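Local coordinates for glutathione transferase gst1-6 (Anopheles dirus, PDB 1V2A), which probably catalyses the transfer of glutathione onto halogen-bearing electrophiles, releasing a halide ion, and works as a homodimer in detoxification, at residues I16-K21 and Y70-Y75. Numbering follows the deposited sequence.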
ATOM      1  N   ILE B  16      -3.848  14.679   9.488  1.00 29.81           N
ATOM      2  CA  ILE B  16      -3.801  15.990  10.125  1.00 28.32           C
ATOM      3  C   ILE B  16      -3.980  17.069   9.050  1.00 28.11           C
ATOM      4  O   ILE B  16      -4.852  17.928   9.151  1.00 27.73           O
ATOM      5  CB  ILE B  16      -2.441  16.220  10.834  1.00 25.90           C
ATOM      6  CG1 ILE B  16      -2.291  15.255  12.013  1.00 25.93           C
ATOM      7  CG2 ILE B  16      -2.326  17.664  11.291  1.00 25.08           C
ATOM      8  CD1 ILE B  16      -3.381  15.371  13.066  1.00 26.58           C
ATOM      9  N   LEU B  17      -3.145  17.022   8.021  1.00 28.86           N
ATOM     10  CA  LEU B  17      -3.219  17.998   6.946  1.00 30.20           C
ATOM     11  C   LEU B  17      -4.575  17.944   6.249  1.00 31.34           C
ATOM     12  O   LEU B  17      -5.242  18.964   6.066  1.00 31.93           O
ATOM     13  CB  LEU B  17      -2.090  17.747   5.938  1.00 29.36           C
ATOM     14  CG  LEU B  17      -0.872  18.685   5.930  1.00 28.66           C
ATOM     15  CD1 LEU B  17      -0.700  19.363   7.263  1.00 27.40           C
ATOM     16  CD2 LEU B  17       0.373  17.893   5.556  1.00 26.74           C
ATOM     17  N   LEU B  18      -4.982  16.744   5.857  1.00 34.28           N
ATOM     18  CA  LEU B  18      -6.257  16.570   5.182  1.00 34.03           C
ATOM     19  C   LEU B  18      -7.357  17.169   6.058  1.00 34.72           C
ATOM     20  O   LEU B  18      -8.210  17.910   5.571  1.00 38.05           O
ATOM     21  CB  LEU B  18      -6.504  15.079   4.935  1.00 34.93           C
ATOM     22  CG  LEU B  18      -7.748  14.631   4.164  1.00 36.69           C
ATOM     23  CD1 LEU B  18      -8.978  14.776   5.052  1.00 39.18           C
ATOM     24  CD2 LEU B  18      -7.883  15.436   2.883  1.00 33.94           C
ATOM     25  N   ALA B  19      -7.319  16.862   7.352  1.00 31.28           N
ATOM     26  CA  ALA B  19      -8.315  17.372   8.287  1.00 30.23           C
ATOM     27  C   ALA B  19      -8.457  18.885   8.193  1.00 30.47           C
ATOM     28  O   ALA B  19      -9.575  19.412   8.166  1.00 28.67           O
ATOM     29  CB  ALA B  19      -7.949  16.975   9.716  1.00 28.39           C
ATOM     30  N   LYS B  20      -7.320  19.578   8.143  1.00 31.54           N
ATOM     31  CA  LYS B  20      -7.302  21.034   8.068  1.00 32.50           C
ATOM     32  C   LYS B  20      -7.914  21.532   6.770  1.00 32.80           C
ATOM     33  O   LYS B  20      -8.662  22.505   6.757  1.00 30.86           O
ATOM     34  CB  LYS B  20      -5.867  21.556   8.176  1.00 34.87           C
ATOM     35  CG  LYS B  20      -5.130  21.121   9.435  1.00 39.43           C
ATOM     36  CD  LYS B  20      -3.806  21.871   9.582  1.00 41.61           C
ATOM     37  CE  LYS B  20      -3.007  21.344  10.764  1.00 43.68           C
ATOM     38  NZ  LYS B  20      -3.801  21.352  12.028  1.00 44.33           N
ATOM     39  N   LYS B  21      -7.583  20.857   5.679  1.00 32.12           N
ATOM     40  CA  LYS B  21      -8.086  21.226   4.367  1.00 32.35           C
ATOM     41  C   LYS B  21      -9.602  21.111   4.228  1.00 29.71           C
ATOM     42  O   LYS B  21     -10.196  21.853   3.452  1.00 30.32           O
ATOM     43  CB  LYS B  21      -7.424  20.349   3.297  1.00 34.42           C
ATOM     44  CG  LYS B  21      -6.437  21.062   2.383  1.00 33.35           C
ATOM     45  CD  LYS B  21      -7.146  21.972   1.400  1.00 35.71           C
ATOM     46  CE  LYS B  21      -6.190  22.467   0.330  1.00 35.04           C
ATOM     47  NZ  LYS B  21      -6.845  23.372  -0.647  1.00 37.71           N
ATOM     48  N   TYR B  70     -11.054   7.507   3.865  1.00 26.77           N
ATOM     49  CA  TYR B  70     -12.290   7.436   4.623  1.00 28.17           C
ATOM     50  C   TYR B  70     -12.849   8.836   4.921  1.00 26.54           C
ATOM     51  O   TYR B  70     -14.029   9.098   4.701  1.00 28.32           O
ATOM     52  CB  TYR B  70     -12.048   6.694   5.942  1.00 28.00           C
ATOM     53  CG  TYR B  70     -13.199   6.791   6.919  1.00 30.92           C
ATOM     54  CD1 TYR B  70     -14.298   5.942   6.820  1.00 30.84           C
ATOM     55  CD2 TYR B  70     -13.188   7.738   7.942  1.00 32.46           C
ATOM     56  CE1 TYR B  70     -15.359   6.030   7.724  1.00 33.98           C
ATOM     57  CE2 TYR B  70     -14.246   7.837   8.848  1.00 33.54           C
ATOM     58  CZ  TYR B  70     -15.322   6.982   8.736  1.00 33.96           C
ATOM     59  OH  TYR B  70     -16.352   7.065   9.643  1.00 36.23           O
ATOM     60  N   LEU B  71     -11.992   9.721   5.421  1.00 24.89           N
ATOM     61  CA  LEU B  71     -12.384  11.083   5.771  1.00 26.83           C
ATOM     62  C   LEU B  71     -12.868  11.884   4.570  1.00 28.64           C
ATOM     63  O   LEU B  71     -13.848  12.628   4.664  1.00 29.22           O
ATOM     64  CB  LEU B  71     -11.215  11.829   6.427  1.00 22.98           C
ATOM     65  CG  LEU B  71     -10.784  11.390   7.832  1.00 26.90           C
ATOM     66  CD1 LEU B  71      -9.540  12.159   8.233  1.00 25.94           C
ATOM     67  CD2 LEU B  71     -11.891  11.638   8.838  1.00 26.29           C
ATOM     68  N   VAL B  72     -12.167  11.746   3.448  1.00 26.70           N
ATOM     69  CA  VAL B  72     -12.538  12.460   2.243  1.00 28.31           C
ATOM     70  C   VAL B  72     -13.936  12.022   1.806  1.00 31.05           C
ATOM     71  O   VAL B  72     -14.822  12.857   1.617  1.00 29.89           O
ATOM     72  CB  VAL B  72     -11.541  12.179   1.090  1.00 27.08           C
ATOM     73  CG1 VAL B  72     -11.983  12.910  -0.165  1.00 27.19           C
ATOM     74  CG2 VAL B  72     -10.149  12.613   1.488  1.00 24.18           C
ATOM     75  N   GLU B  73     -14.129  10.712   1.659  1.00 31.22           N
ATOM     76  CA  GLU B  73     -15.416  10.163   1.234  1.00 34.66           C
ATOM     77  C   GLU B  73     -16.520  10.563   2.197  1.00 34.79           C
ATOM     78  O   GLU B  73     -17.615  10.924   1.782  1.00 36.81           O
ATOM     79  CB  GLU B  73     -15.345   8.626   1.135  1.00 34.61           C
ATOM     80  CG  GLU B  73     -14.179   8.117   0.271  1.00 36.30           C
ATOM     81  CD  GLU B  73     -14.253   6.630  -0.056  1.00 34.65           C
ATOM     82  OE1 GLU B  73     -14.336   5.793   0.871  1.00 35.54           O
ATOM     83  OE2 GLU B  73     -14.219   6.304  -1.257  1.00 36.57           O
ATOM     84  N   THR B  74     -16.217  10.511   3.489  1.00 35.03           N
ATOM     85  CA  THR B  74     -17.184  10.860   4.520  1.00 33.46           C
ATOM     86  C   THR B  74     -17.431  12.361   4.717  1.00 35.82           C
ATOM     87  O   THR B  74     -18.578  12.784   4.884  1.00 34.74           O
ATOM     88  CB  THR B  74     -16.762  10.281   5.883  1.00 31.72           C
ATOM     89  OG1 THR B  74     -16.566   8.867   5.766  1.00 29.99           O
ATOM     90  CG2 THR B  74     -17.829  10.543   6.922  1.00 30.67           C
ATOM     91  N   TYR B  75     -16.370  13.166   4.692  1.00 36.37           N
ATOM     92  CA  TYR B  75     -16.528  14.595   4.942  1.00 37.03           C
ATOM     93  C   TYR B  75     -16.235  15.596   3.830  1.00 38.66           C
ATOM     94  O   TYR B  75     -16.599  16.767   3.949  1.00 40.64           O
ATOM     95  CB  TYR B  75     -15.715  14.965   6.185  1.00 35.86           C
ATOM     96  CG  TYR B  75     -16.145  14.190   7.403  1.00 37.60           C
ATOM     97  CD1 TYR B  75     -17.416  14.363   7.943  1.00 38.15           C
ATOM     98  CD2 TYR B  75     -15.307  13.243   7.983  1.00 37.25           C
ATOM     99  CE1 TYR B  75     -17.848  13.612   9.025  1.00 39.82           C
ATOM    100  CE2 TYR B  75     -15.728  12.486   9.070  1.00 40.26           C
ATOM    101  CZ  TYR B  75     -17.003  12.674   9.584  1.00 39.88           C
ATOM    102  OH  TYR B  75     -17.442  11.922  10.647  1.00 39.86           O
TER
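Leu-71, which packs against Leu-18 across the contact, also sets its CD2 in plane at the edge of the Tyr-75 ring. Thr-74 separates two aromatic neighbours: its CG2 lies 3.4 Å above the Tyr-75 ring, over the centre, while its OG1 sits similarly over a face of Tyr-70. The same hydroxyl donates a 2.8 Å hydrogen bond from OG1 to Tyr-70 O, rising 37° out of the carbonyl plane; Thr-74 N reaches that oxygen from the opposite face, so two donors grip it. Tyr-75 OH bonds to Asp-56, fixing the far end of its ring.

Between helices 13-22 and 64-75 the joint itself is purely aliphatic and turns on one residue. With CG anti to the backbone N (chi1 -177°), Leu-18 extends toward helix 64-75 and divides its fork between two neighbours. One branch, CD1, comes within 3.9 Å of Leu-71 CB and 4.2 Å of Leu-71 CD1, the two leucines running past each other in opposite directions. The other, CD2, meets Val-72 CG2 at 3.9 Å, and here the side chains cross at about a right angle. At this point the backbones are 8.1 Å apart, measured from Leu-18 CA to Val-72 CA.

These helices pack on the same side of the sheet in the thioredoxin-like domain. Ile-155 and Val-152 of helix 152-162 continue the apolar cluster beyond Leu-18 and Val-72, joining it to the all-helical domain, whereas Glu-73 forms a salt bridge with Arg-89 of the second subunit. With no hydrogen bond or charge pair passing between the two segments, their cohesion here comes from van der Waals contact and burial of methyl groups; polar pairing is left to other faces of helix 64-75.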